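Local coordinates for protein xyloglucan-specific endo-beta-1,4-glucanase BoGH9A (Bacteroides ovatus, PDB 6DHT) that hydrolyses internal beta-1,4-glucosidic linkages in the backbone of xyloglucan, releasing xyloglucan oligosaccharides at the surface of a gut bacterium, at residues A[185-190]-A[212-217]; A[181-186]-A[272-277]; A[111-116]-A[200-205]; A[162-167]-A[218-223]; A[447-452]-A[558-563]. One frame throughout, in Å; residues are numbered along the deposited sequence. Where two conformers were deposited one is given.

Contact 1 (A[185-190]-A[212-217]); sequences LMQSIY and PDLLDE. With CA (calcium ion), chain D.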
# COMPACT_ATOMS: atom_id res chain seq x y z
N LEU A 185 3.35 -4.82 5.43
CA LEU A 185 1.92 -4.82 5.13
C LEU A 185 1.60 -5.88 4.07
O LEU A 185 0.67 -6.68 4.26
CB LEU A 185 1.48 -3.42 4.65
CG LEU A 185 0.00 -3.33 4.26
CD1 LEU A 185 -0.92 -3.71 5.40
CD2 LEU A 185 -0.30 -1.93 3.77
N MET A 186 2.36 -5.92 2.98
CA MET A 186 2.06 -6.86 1.92
C MET A 186 2.24 -8.29 2.41
O MET A 186 1.45 -9.17 2.06
CB MET A 186 2.87 -6.58 0.65
CG MET A 186 2.45 -5.28 -0.01
SD MET A 186 3.32 -4.91 -1.53
CE MET A 186 4.87 -4.34 -0.90
N GLN A 187 3.28 -8.52 3.20
CA GLN A 187 3.53 -9.86 3.75
C GLN A 187 2.52 -10.25 4.82
O GLN A 187 2.34 -11.44 5.11
CB GLN A 187 5.01 -9.98 4.23
CG GLN A 187 5.94 -10.04 3.03
CD GLN A 187 7.41 -10.36 3.31
OE1 GLN A 187 8.11 -10.74 2.37
NE2 GLN A 187 7.88 -10.17 4.53
N SER A 188 1.84 -9.29 5.45
CA SER A 188 0.73 -9.61 6.35
C SER A 188 -0.40 -10.25 5.52
O SER A 188 -0.95 -11.30 5.89
CB SER A 188 0.19 -8.36 7.06
OG SER A 188 1.19 -7.76 7.88
N ILE A 189 -0.74 -9.66 4.38
CA ILE A 189 -1.82 -10.21 3.57
C ILE A 189 -1.39 -11.52 2.90
O ILE A 189 -2.17 -12.48 2.78
CB ILE A 189 -2.36 -9.12 2.56
CG1 ILE A 189 -3.37 -8.18 3.24
CG2 ILE A 189 -3.03 -9.73 1.34
CD1 ILE A 189 -2.87 -7.40 4.36
N TYR A 190 -0.13 -11.59 2.48
CA TYR A 190 0.42 -12.83 1.94
C TYR A 190 0.15 -14.05 2.84
O TYR A 190 -0.27 -15.11 2.37
CB TYR A 190 1.94 -12.66 1.73
CG TYR A 190 2.59 -13.97 1.33
CD1 TYR A 190 2.57 -14.40 0.01
CD2 TYR A 190 3.21 -14.76 2.30
CE1 TYR A 190 3.11 -15.64 -0.34
CE2 TYR A 190 3.74 -15.95 1.96
CZ TYR A 190 3.72 -16.38 0.65
OH TYR A 190 4.28 -17.63 0.37
N PRO A 212 6.80 -17.94 -4.67
CA PRO A 212 5.72 -17.00 -5.03
C PRO A 212 6.27 -15.63 -5.42
O PRO A 212 7.15 -15.07 -4.76
CB PRO A 212 4.89 -16.91 -3.74
CG PRO A 212 5.11 -18.27 -3.07
CD PRO A 212 6.57 -18.54 -3.34
N ASP A 213 5.73 -15.13 -6.51
CA ASP A 213 6.21 -13.89 -7.12
C ASP A 213 6.15 -12.69 -6.16
O ASP A 213 7.03 -11.85 -6.21
CB ASP A 213 5.47 -13.56 -8.42
CG ASP A 213 5.91 -14.40 -9.60
OD1 ASP A 213 6.76 -15.30 -9.43
OD2 ASP A 213 5.37 -14.18 -10.70
N LEU A 214 5.12 -12.61 -5.31
CA LEU A 214 5.09 -11.55 -4.30
C LEU A 214 6.35 -11.60 -3.45
O LEU A 214 6.95 -10.55 -3.18
CB LEU A 214 3.84 -11.60 -3.43
CG LEU A 214 3.74 -10.50 -2.37
CD1 LEU A 214 2.26 -10.17 -2.16
CD2 LEU A 214 4.38 -10.85 -1.07
N LEU A 215 6.78 -12.80 -3.03
CA LEU A 215 7.97 -12.91 -2.20
C LEU A 215 9.23 -12.60 -3.00
O LEU A 215 10.14 -11.98 -2.47
CB LEU A 215 8.09 -14.30 -1.60
CG LEU A 215 7.03 -14.67 -0.56
CD1 LEU A 215 7.35 -16.05 0.06
CD2 LEU A 215 6.87 -13.61 0.53
N ASP A 216 9.29 -13.00 -4.27
CA ASP A 216 10.43 -12.57 -5.11
C ASP A 216 10.57 -11.06 -5.10
O ASP A 216 11.68 -10.50 -4.97
CB ASP A 216 10.30 -13.03 -6.55
CG ASP A 216 10.39 -14.54 -6.71
OD1 ASP A 216 11.35 -15.17 -6.19
OD2 ASP A 216 9.49 -15.07 -7.38
N GLU A 217 9.45 -10.38 -5.28
CA GLU A 217 9.49 -8.93 -5.33
C GLU A 217 9.95 -8.34 -4.00
O GLU A 217 10.83 -7.47 -3.98
CB GLU A 217 8.14 -8.34 -5.75
CG GLU A 217 8.23 -6.84 -6.10
CD GLU A 217 9.18 -6.59 -7.28
OE1 GLU A 217 8.99 -7.24 -8.33
OE2 GLU A 217 10.14 -5.79 -7.12
CA CA D . 8.47 -16.70 -8.63
O HOH W 1 7.42 -18.50 -9.75
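The Tyr190 ring has one face covered by Leu215, whose CD2 stands 4.1 Å from the ring centroid of Tyr190 and only 6° off the normal, a textbook CH-pi contact over the middle of the ring. Leu214 CD2 and Pro212 CB come to the same ring obliquely, the first 4.1 Å from Tyr190 CD1. With its CG anti to the backbone N (chi1 173°), Tyr190 reaches across from helix 176-192 to the start of helix 213-226. The far end of the ring is gripped by carbon alone in this contact: the Tyr190 OH lies 3.5 Å from Leu215 CD1 and 3.6 Å from Pro212 CG. Gln187 passes at about a right angle to Leu215, its OE1 3.6 Å from Leu215 CD2. That oxygen is buried and has no polar partner in the model, whereas the NE2 of Gln187 is hydrogen-bonded to Gln277. The two short helical segments run nearly antiparallel, at 160°, with axes 11.0 Å apart, a spacing that the large tyrosine spans.

Pro212 occupies the N-cap position, and the turn just beyond it carries two calcium ligands. Asp213 OD1 binds the calcium ion at 2.4 Å and Asp216 OD2 at 2.3 Å; water 1, Glu206, Asn209 and Thr211 complete the site. The same short helix start thus faces the metal with its aspartates and the protein core with its leucines. Around the pair, helix 105-117 meets Met186 and Leu214 through Phe115 and Leu112, and helix 439-458 packs on Leu185, Ser188 and Ile189.

Contact 2 (A[181-186]-A[272-277]); sequences YSIGLM and AAVMAQ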
# COMPACT_ATOMS: atom_id res chain seq x y z
N TYR A 181 8.03 -1.01 6.23
CA TYR A 181 6.59 -0.96 6.48
C TYR A 181 5.82 -1.56 5.30
O TYR A 181 4.87 -2.37 5.47
CB TYR A 181 6.13 0.49 6.64
CG TYR A 181 4.65 0.60 6.47
CD1 TYR A 181 3.77 0.25 7.49
CD2 TYR A 181 4.14 1.03 5.27
CE1 TYR A 181 2.39 0.35 7.29
CE2 TYR A 181 2.79 1.11 5.05
CZ TYR A 181 1.91 0.76 6.07
OH TYR A 181 0.54 0.88 5.85
N SER A 182 6.20 -1.17 4.09
CA SER A 182 5.48 -1.60 2.90
C SER A 182 5.49 -3.12 2.73
O SER A 182 4.46 -3.75 2.47
CB SER A 182 6.05 -0.94 1.65
OG SER A 182 5.82 0.48 1.64
N ILE A 183 6.67 -3.71 2.85
CA ILE A 183 6.82 -5.16 2.82
C ILE A 183 6.04 -5.77 3.99
O ILE A 183 5.34 -6.76 3.80
CB ILE A 183 8.28 -5.54 2.91
CG1 ILE A 183 9.06 -5.05 1.69
CG2 ILE A 183 8.40 -7.03 3.03
CD1 ILE A 183 10.56 -5.03 1.87
N GLY A 184 6.13 -5.17 5.17
CA GLY A 184 5.42 -5.69 6.32
C GLY A 184 3.92 -5.81 6.10
O GLY A 184 3.30 -6.80 6.51
N LEU A 185 3.35 -4.82 5.43
CA LEU A 185 1.92 -4.82 5.13
C LEU A 185 1.60 -5.88 4.07
O LEU A 185 0.67 -6.68 4.26
CB LEU A 185 1.48 -3.42 4.65
CG LEU A 185 0.00 -3.33 4.26
CD1 LEU A 185 -0.92 -3.71 5.40
CD2 LEU A 185 -0.30 -1.93 3.77
N MET A 186 2.36 -5.92 2.98
CA MET A 186 2.06 -6.86 1.92
C MET A 186 2.24 -8.29 2.41
O MET A 186 1.45 -9.17 2.06
CB MET A 186 2.87 -6.58 0.65
CG MET A 186 2.45 -5.28 -0.01
SD MET A 186 3.32 -4.91 -1.53
CE MET A 186 4.87 -4.34 -0.90
N ALA A 272 13.95 -4.77 11.86
CA ALA A 272 13.88 -5.96 12.70
C ALA A 272 12.57 -6.70 12.49
O ALA A 272 12.55 -7.90 12.34
CB ALA A 272 14.06 -5.57 14.15
N ALA A 273 11.47 -5.95 12.45
CA ALA A 273 10.15 -6.55 12.31
C ALA A 273 10.03 -7.28 10.98
O ALA A 273 9.61 -8.42 10.92
CB ALA A 273 9.08 -5.50 12.43
N VAL A 274 10.39 -6.60 9.89
CA VAL A 274 10.22 -7.19 8.58
C VAL A 274 11.20 -8.33 8.33
O VAL A 274 10.89 -9.29 7.65
CB VAL A 274 10.25 -6.12 7.47
CG1 VAL A 274 11.65 -5.69 7.11
CG2 VAL A 274 9.50 -6.59 6.23
N MET A 275 12.38 -8.25 8.94
CA MET A 275 13.34 -9.33 8.78
C MET A 275 12.91 -10.58 9.58
O MET A 275 13.00 -11.68 9.07
CB MET A 275 14.75 -8.85 9.14
CG MET A 275 15.32 -7.90 8.10
SD MET A 275 15.59 -8.73 6.55
CE MET A 275 15.98 -7.34 5.51
N ALA A 276 12.41 -10.36 10.78
CA ALA A 276 11.86 -11.46 11.57
C ALA A 276 10.65 -12.11 10.85
O ALA A 276 10.55 -13.34 10.75
CB ALA A 276 11.47 -10.97 12.94
N GLN A 277 9.74 -11.27 10.34
CA GLN A 277 8.62 -11.75 9.53
C GLN A 277 9.13 -12.55 8.34
O GLN A 277 8.69 -13.66 8.08
CB GLN A 277 7.83 -10.53 9.04
CG GLN A 277 6.50 -10.82 8.34
CD GLN A 277 5.94 -9.60 7.64
OE1 GLN A 277 6.65 -8.93 6.89
NE2 GLN A 277 4.69 -9.31 7.89
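Gln277 carries its CG anti to the backbone N (chi1 -171°) and stays extended beyond it, which delivers its amide to the backbone of Gly184, while Val274 turns CG2 away from its own N to meet Ile183. The pair joins helices 176-192 and 265-281 within the (alpha/alpha)6 barrel of glycosyl hydrolase family 9. Here the segments run in roughly the same direction, at 38°, with axes 9.2 Å apart. Gly184 sits where the helices are nearest, its CA 5.5 Å from Val274 CA, and Val274 CG2 comes 3.8 Å from Gly184 N.

Gln277 NE2 donates to Gly184 O at 3.2 Å, almost dead straight and on a lone pair in the carbonyl plane, and the acceptor in turn lies in the plane of the donating amide. Gly184 O also accepts from Ser188 OG. With OE1 taken up by Gln187, both ends of the Gln277 amide engage helix 176-192, and its flip is fixed. Beside this bond the packing is tight: Ile183 CG2 and Val274 CG2 are only 3.4 Å apart.

Contact 3 (A[111-116]-A[200-205]); sequences ALKSFY and QKINIP. With EDO (1,2-ethanediol), chain G.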
# COMPACT_ATOMS: atom_id res chain seq x y z
N ALA A 111 -0.82 -3.74 -9.39
CA ALA A 111 -0.36 -3.09 -8.18
C ALA A 111 0.95 -3.71 -7.67
O ALA A 111 1.86 -3.00 -7.22
CB ALA A 111 -1.43 -3.15 -7.13
N LEU A 112 1.05 -5.04 -7.74
CA LEU A 112 2.28 -5.70 -7.36
C LEU A 112 3.39 -5.47 -8.38
O LEU A 112 4.55 -5.25 -8.00
CB LEU A 112 2.00 -7.19 -7.18
CG LEU A 112 3.18 -8.04 -6.74
CD1 LEU A 112 3.82 -7.55 -5.45
CD2 LEU A 112 2.72 -9.48 -6.58
N LYS A 113 3.04 -5.50 -9.65
CA LYS A 113 4.02 -5.33 -10.72
C LYS A 113 4.61 -3.91 -10.71
O LYS A 113 5.71 -3.70 -11.23
CB LYS A 113 3.35 -5.65 -12.05
CG LYS A 113 4.23 -5.66 -13.28
CD LYS A 113 5.38 -6.63 -13.22
CE LYS A 113 6.09 -6.71 -14.58
NZ LYS A 113 5.28 -7.36 -15.65
N SER A 114 3.90 -2.95 -10.12
CA SER A 114 4.44 -1.59 -10.01
C SER A 114 5.79 -1.59 -9.30
O SER A 114 6.67 -0.76 -9.63
CB SER A 114 3.46 -0.69 -9.25
OG SER A 114 3.44 -0.95 -7.85
N PHE A 115 5.97 -2.48 -8.33
CA PHE A 115 7.21 -2.56 -7.58
C PHE A 115 8.38 -2.96 -8.49
O PHE A 115 9.51 -2.46 -8.34
CB PHE A 115 7.07 -3.54 -6.42
CG PHE A 115 6.19 -3.01 -5.32
CD1 PHE A 115 4.81 -3.17 -5.37
CD2 PHE A 115 6.75 -2.34 -4.23
CE1 PHE A 115 4.01 -2.63 -4.36
CE2 PHE A 115 5.95 -1.82 -3.23
CZ PHE A 115 4.58 -1.96 -3.31
N TYR A 116 8.12 -3.87 -9.43
CA TYR A 116 9.11 -4.25 -10.43
C TYR A 116 9.61 -3.02 -11.21
O TYR A 116 10.81 -2.82 -11.37
CB TYR A 116 8.58 -5.35 -11.35
CG TYR A 116 9.41 -5.49 -12.61
CD1 TYR A 116 10.61 -6.20 -12.61
CD2 TYR A 116 9.00 -4.91 -13.79
CE1 TYR A 116 11.37 -6.30 -13.77
CE2 TYR A 116 9.75 -5.01 -14.95
CZ TYR A 116 10.93 -5.72 -14.93
OH TYR A 116 11.70 -5.84 -16.07
N GLN A 200 -0.40 -16.85 -8.38
CA GLN A 200 -0.29 -15.57 -9.08
C GLN A 200 0.99 -15.50 -9.88
O GLN A 200 2.05 -15.72 -9.34
CB GLN A 200 -0.31 -14.47 -8.03
CG GLN A 200 -0.27 -13.04 -8.58
CD GLN A 200 -0.07 -12.01 -7.50
OE1 GLN A 200 0.72 -12.19 -6.57
NE2 GLN A 200 -0.78 -10.89 -7.63
N LYS A 201 0.89 -15.13 -11.15
CA LYS A 201 2.09 -14.91 -11.95
C LYS A 201 1.99 -13.57 -12.67
O LYS A 201 1.03 -13.30 -13.38
CB LYS A 201 2.33 -16.08 -12.93
CG LYS A 201 2.65 -17.43 -12.24
CD LYS A 201 3.99 -17.38 -11.47
CE LYS A 201 4.29 -18.69 -10.74
NZ LYS A 201 3.13 -19.21 -9.95
N ILE A 202 2.98 -12.73 -12.46
CA ILE A 202 2.91 -11.34 -12.92
C ILE A 202 3.97 -10.97 -13.96
O ILE A 202 4.16 -9.78 -14.28
CB ILE A 202 2.99 -10.35 -11.74
CG1 ILE A 202 4.29 -10.53 -10.95
CG2 ILE A 202 1.78 -10.52 -10.83
CD1 ILE A 202 4.56 -9.42 -9.96
N ASN A 203 4.62 -11.98 -14.52
CA ASN A 203 5.62 -11.78 -15.57
C ASN A 203 6.74 -10.84 -15.14
O ASN A 203 6.96 -9.78 -15.74
CB ASN A 203 4.97 -11.33 -16.88
CG ASN A 203 5.96 -11.27 -18.02
OD1 ASN A 203 6.92 -12.03 -18.06
ND2 ASN A 203 5.75 -10.35 -18.94
N ILE A 204 7.42 -11.24 -14.08
CA ILE A 204 8.67 -10.63 -13.64
C ILE A 204 9.79 -11.64 -13.91
O ILE A 204 9.52 -12.80 -14.21
CB ILE A 204 8.63 -10.24 -12.14
CG1 ILE A 204 8.20 -11.42 -11.26
CG2 ILE A 204 7.71 -9.06 -11.94
CD1 ILE A 204 8.35 -11.18 -9.78
N PRO A 205 11.05 -11.22 -13.82
CA PRO A 205 12.14 -12.15 -14.14
C PRO A 205 12.09 -13.43 -13.30
O PRO A 205 12.56 -14.49 -13.75
CB PRO A 205 13.40 -11.33 -13.86
CG PRO A 205 12.96 -9.92 -14.11
CD PRO A 205 11.56 -9.86 -13.59
C1 EDO G . 1.43 -8.17 -15.68
O1 EDO G . 2.28 -7.22 -16.35
C2 EDO G . 1.00 -7.61 -14.33
O2 EDO G . 0.21 -6.42 -14.49
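Lys113 of helix 105-117 is bound to the loop that leads from helix 194-199 into a calcium site, the chain reaching its metal ligand Glu206 directly after Pro205. Bent at its second and fourth torsions, the lysine brings NZ to two successive carbonyls of that loop. NZ lies 3.0 Å from Ile202 O, nearly along the C=O axis, and 2.9 Å from Asn203 O, where it sits above the carbonyl plane and away from a lone pair. A 1,2-ethanediol, probably from the crystallisation liquor, offers O1 at 3.1 Å from Lys113 NZ. With Tyr128 O, four oxygens surround an ammonium of three protons, so not all can be equally served at once.

Apolar contacts run along the helix beside the lysine's aliphatic chain. Leu112 CG meets Ile202 CD1 at 3.8 Å, the two side chains crossing at about a right angle. Ile204 CG2 fills the angle between Lys113 CD, 3.6 Å away, and Tyr116 CB, sliding past both side chains. Further along, Tyr116 CE1 rests 3.6 Å from Pro205 CD.

Ile202 N also bonds to Asp213, whose other carboxylate oxygen binds the calcium ion. Because the ammonium is met by main-chain oxygens, its bonds probably help set the path of the loop backbone on its approach to the metal.

Contact 4 (A[162-167]-A[218-223]); sequences SSKGWY and MQFNLD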
# COMPACT_ATOMS: atom_id res chain seq x y z
N SER A 162 25.48 -0.56 -1.54
CA SER A 162 24.13 -0.72 -0.99
C SER A 162 23.13 -0.73 -2.15
O SER A 162 22.36 0.22 -2.35
CB SER A 162 23.82 0.42 -0.01
OG SER A 162 22.69 0.15 0.81
N SER A 163 23.15 -1.83 -2.90
CA SER A 163 22.49 -1.94 -4.19
C SER A 163 21.16 -2.68 -4.08
O SER A 163 20.89 -3.34 -3.08
CB SER A 163 23.40 -2.66 -5.18
OG SER A 163 23.52 -4.03 -4.86
N LYS A 164 20.37 -2.57 -5.15
CA LYS A 164 19.03 -3.16 -5.27
C LYS A 164 18.05 -2.32 -4.45
O LYS A 164 18.33 -1.19 -4.08
CB LYS A 164 19.00 -4.65 -4.89
CG LYS A 164 19.93 -5.49 -5.77
CD LYS A 164 20.03 -6.91 -5.28
CE LYS A 164 18.76 -7.67 -5.52
NZ LYS A 164 18.97 -9.10 -5.18
N GLY A 165 16.88 -2.89 -4.17
CA GLY A 165 15.83 -2.09 -3.57
C GLY A 165 15.05 -1.25 -4.56
O GLY A 165 15.45 -1.07 -5.72
N TRP A 166 13.92 -0.73 -4.09
CA TRP A 166 13.05 0.07 -4.93
C TRP A 166 13.27 1.58 -4.76
O TRP A 166 13.54 2.04 -3.66
CB TRP A 166 11.57 -0.16 -4.59
CG TRP A 166 11.12 -1.59 -4.58
CD1 TRP A 166 11.18 -2.49 -5.60
CD2 TRP A 166 10.49 -2.27 -3.48
NE1 TRP A 166 10.64 -3.69 -5.21
CE2 TRP A 166 10.21 -3.59 -3.91
CE3 TRP A 166 10.14 -1.90 -2.19
CZ2 TRP A 166 9.58 -4.51 -3.09
CZ3 TRP A 166 9.51 -2.82 -1.38
CH2 TRP A 166 9.23 -4.10 -1.83
N TYR A 167 13.06 2.35 -5.82
CA TYR A 167 12.80 3.76 -5.65
C TYR A 167 11.56 3.91 -4.77
O TYR A 167 10.57 3.20 -4.95
CB TYR A 167 12.54 4.43 -6.99
CG TYR A 167 13.67 4.40 -7.98
CD1 TYR A 167 14.94 4.83 -7.64
CD2 TYR A 167 13.45 3.95 -9.28
CE1 TYR A 167 15.95 4.82 -8.57
CE2 TYR A 167 14.47 3.92 -10.21
CZ TYR A 167 15.71 4.36 -9.84
OH TYR A 167 16.75 4.33 -10.75
N MET A 218 9.39 -8.82 -2.90
CA MET A 218 9.81 -8.34 -1.61
C MET A 218 11.30 -8.54 -1.45
O MET A 218 11.98 -7.67 -0.92
CB MET A 218 9.06 -9.01 -0.45
CG MET A 218 7.53 -8.98 -0.52
SD MET A 218 6.79 -7.34 -0.57
CE MET A 218 6.48 -7.16 -2.32
N GLN A 219 11.79 -9.71 -1.85
CA GLN A 219 13.20 -10.02 -1.62
C GLN A 219 14.12 -9.05 -2.33
O GLN A 219 15.22 -8.76 -1.85
CB GLN A 219 13.51 -11.45 -2.05
CG GLN A 219 14.39 -12.23 -1.05
CD GLN A 219 15.87 -11.81 -1.03
OE1 GLN A 219 16.51 -11.64 -2.07
NE2 GLN A 219 16.40 -11.65 0.17
N PHE A 220 13.66 -8.51 -3.46
CA PHE A 220 14.49 -7.57 -4.19
C PHE A 220 14.83 -6.37 -3.32
O PHE A 220 15.94 -5.81 -3.40
CB PHE A 220 13.83 -7.07 -5.47
CG PHE A 220 14.80 -6.39 -6.37
CD1 PHE A 220 15.59 -7.14 -7.23
CD2 PHE A 220 14.99 -5.03 -6.31
CE1 PHE A 220 16.52 -6.52 -8.06
CE2 PHE A 220 15.93 -4.40 -7.14
CZ PHE A 220 16.70 -5.16 -8.00
N ASN A 221 13.88 -5.95 -2.48
CA ASN A 221 14.12 -4.88 -1.54
C ASN A 221 14.74 -5.39 -0.23
O ASN A 221 15.59 -4.73 0.32
CB ASN A 221 12.86 -4.06 -1.28
CG ASN A 221 13.17 -2.72 -0.63
OD1 ASN A 221 13.57 -1.78 -1.32
ND2 ASN A 221 13.03 -2.61 0.69
N LEU A 222 14.29 -6.53 0.30
CA LEU A 222 14.90 -7.10 1.50
C LEU A 222 16.42 -7.27 1.36
O LEU A 222 17.18 -7.01 2.31
CB LEU A 222 14.29 -8.45 1.84
CG LEU A 222 12.82 -8.37 2.33
CD1 LEU A 222 12.11 -9.75 2.25
CD2 LEU A 222 12.72 -7.75 3.74
N ASP A 223 16.85 -7.69 0.18
CA ASP A 223 18.28 -7.90 -0.05
C ASP A 223 19.03 -6.58 0.08
O ASP A 223 20.10 -6.52 0.69
CB ASP A 223 18.50 -8.51 -1.43
CG ASP A 223 19.85 -9.17 -1.58
OD1 ASP A 223 20.39 -9.63 -0.55
OD2 ASP A 223 20.32 -9.25 -2.72
O HOH W 2 16.41 -10.43 -4.61
O HOH W 3 12.74 0.93 -1.37
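Trp166 and Asn221 lie flat on each other, the indole and the amide only 12° apart in plane although the two side chains cross at about a right angle. Asn221 CG, anti to the backbone N (chi1 -164°), turns the amide over the indole. Asn221 CB is 3.4 Å from the centroid of the six-membered ring of Trp166, a CH-pi contact over one face. Trp166 N donates to Asn221 OD1 at 3.0 Å, in the carbonyl plane. One asparagine therefore lies over the ring and also bonds to the backbone N of the same residue.

Lys164 and Phe220 make a second, looser overlap. Lys164 CE stands 3.9 Å from the Phe220 ring centroid, over the face but 27° off the normal, while Gly165 O lies in plane at the ring edge. Beyond the ring, Lys164 NZ forms a salt bridge of 2.8 Å to Asp223 OD2, approaching on the anti side; water 2 links the same nitrogen to Gln219 OE1. At Gly165, whose positive phi suits a glycine, the chain comes close (CA to Asn221 CA 3.9 Å), and Gly165 N donates to Phe220 O.

The loop, which also carries the predicted nucleophile Asp171, is fastened along helix 213-226; the Trp166 side chain is about 10 Å from that of Asp171. Trp166 NE1 bonds to Glu217, the indole ring meets Phe115 of helix 105-117 edge-to-face, and Ile183 of helix 176-192 touches both Trp166 and Asn221.

Contact 5 (A[447-452]-A[558-563]); sequences QGVSLM and VALASS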
# COMPACT_ATOMS: atom_id res chain seq x y z
N GLN A 447 -8.36 1.53 5.62
CA GLN A 447 -9.64 1.27 6.28
C GLN A 447 -10.27 -0.01 5.71
O GLN A 447 -10.74 -0.87 6.46
CB GLN A 447 -10.57 2.46 6.06
CG GLN A 447 -11.89 2.43 6.74
CD GLN A 447 -12.63 3.70 6.44
OE1 GLN A 447 -13.37 3.78 5.47
NE2 GLN A 447 -12.37 4.74 7.21
N GLY A 448 -10.25 -0.14 4.39
CA GLY A 448 -10.67 -1.36 3.73
C GLY A 448 -9.94 -2.60 4.21
O GLY A 448 -10.57 -3.62 4.47
N VAL A 449 -8.62 -2.52 4.30
CA VAL A 449 -7.81 -3.65 4.79
C VAL A 449 -8.27 -4.02 6.20
O VAL A 449 -8.41 -5.21 6.53
CB VAL A 449 -6.31 -3.30 4.77
CG1 VAL A 449 -5.48 -4.39 5.45
CG2 VAL A 449 -5.80 -3.11 3.36
N SER A 450 -8.45 -3.02 7.06
CA SER A 450 -8.91 -3.23 8.44
C SER A 450 -10.27 -3.93 8.47
O SER A 450 -10.49 -4.88 9.26
CB SER A 450 -8.94 -1.91 9.19
OG SER A 450 -7.69 -1.27 9.17
N LEU A 451 -11.19 -3.50 7.61
CA LEU A 451 -12.51 -4.15 7.52
C LEU A 451 -12.41 -5.57 7.03
O LEU A 451 -13.15 -6.45 7.50
CB LEU A 451 -13.41 -3.31 6.59
CG LEU A 451 -13.84 -1.98 7.18
CD1 LEU A 451 -14.43 -1.07 6.12
CD2 LEU A 451 -14.85 -2.19 8.33
N MET A 452 -11.53 -5.84 6.09
CA MET A 452 -11.31 -7.18 5.61
C MET A 452 -10.81 -8.08 6.77
O MET A 452 -11.27 -9.21 6.96
CB MET A 452 -10.33 -7.12 4.42
CG MET A 452 -10.00 -8.43 3.74
SD MET A 452 -8.81 -9.46 4.63
CE MET A 452 -7.35 -8.40 4.56
N VAL A 558 -2.06 -3.22 -3.08
CA VAL A 558 -1.82 -4.67 -3.18
C VAL A 558 -2.56 -5.41 -2.07
O VAL A 558 -3.20 -6.44 -2.31
CB VAL A 558 -0.32 -4.97 -3.06
CG1 VAL A 558 -0.06 -6.46 -2.81
CG2 VAL A 558 0.45 -4.54 -4.30
N ALA A 559 -2.48 -4.87 -0.86
CA ALA A 559 -3.15 -5.50 0.29
C ALA A 559 -4.65 -5.64 0.08
O ALA A 559 -5.19 -6.74 0.24
CB ALA A 559 -2.87 -4.73 1.58
N LEU A 560 -5.31 -4.56 -0.30
CA LEU A 560 -6.78 -4.60 -0.40
C LEU A 560 -7.22 -5.32 -1.67
O LEU A 560 -8.11 -6.16 -1.64
CB LEU A 560 -7.44 -3.21 -0.30
CG LEU A 560 -8.95 -3.32 -0.11
CD1 LEU A 560 -9.38 -4.16 1.12
CD2 LEU A 560 -9.54 -1.93 -0.05
N ALA A 561 -6.62 -4.99 -2.81
CA ALA A 561 -7.06 -5.62 -4.05
C ALA A 561 -6.86 -7.14 -4.04
O ALA A 561 -7.71 -7.89 -4.53
CB ALA A 561 -6.35 -5.03 -5.22
N SER A 562 -5.72 -7.59 -3.51
CA SER A 562 -5.42 -9.02 -3.50
C SER A 562 -6.37 -9.74 -2.59
O SER A 562 -6.89 -10.79 -2.96
CB SER A 562 -4.02 -9.29 -3.02
OG SER A 562 -3.06 -8.61 -3.84
N SER A 563 -6.59 -9.21 -1.39
CA SER A 563 -7.48 -9.88 -0.45
C SER A 563 -8.94 -9.88 -0.92
O SER A 563 -9.63 -10.89 -0.78
CB SER A 563 -7.35 -9.29 0.96
OG SER A 563 -7.74 -7.94 1.04
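Helix segments 447-452 and 558-563 pack at 44° with axes 9.0 Å apart, the backbones drawing nearest at Val449 and Leu560, whose CA atoms are 5.4 Å apart. Gly448 permits this approach. Leu560, its CG turned away from its own backbone N (chi1 -168°), lays CD1 on the peptide, 3.5 Å from Gly448 C and 3.7 Å from Val449 N. Its other methyl, CD2, lies 4.0 Å from Gly448 CA, in a place that a CB on this residue would contest.

Next to the glycine, Val449 puts CG2 between Ala559 and Leu560, 3.8 Å from Ala559 CB and 4.0 Å from Leu560 CB. One turn on, Met452 doubles back on itself at chi2 and chi3, so that its chain curls round the Ser563 hydroxyl; CG and CE of Met452 both lie 3.6 Å from Ser563 OG. The hydroxyl group, in turn, is directed at carbonyls of its own helix rather than across the interface.

Between these two segments the contact is van der Waals packing, without a hydrogen bond. It joins helices 439-458 and 551-567 in the buried interior of the glycosyl hydrolase family 9 helical barrel. Helix 105-117 packs behind Val558, Ala561 and Ser562; helix 461-474 touches Leu451, Leu560 and Ala561; and helix 395-416 lies against Gln447, Ser450 and Leu451.

All five contacts lie inside the family 9 catalytic region, and helices tie them together. Helix 176-192 serves contacts 1 and 2, whose centres are about 10 Å apart; helix 213-226 serves contacts 1 and 4, centres about 14 Å apart. Contact 3 crosses contacts 1, 2 and 4 along the chain, contact 1 is nested within the loop closed by contact 4, and contact 5 comes last in series. Met186 touches Met218 of contact 4 and Val558 of contact 5. Contacts 4 and 5, with centres about 24 Å apart, do not touch. Helices and loops from across the sequence thus meet in one interior, joining a calcium site to a loop near the probable catalytic centre.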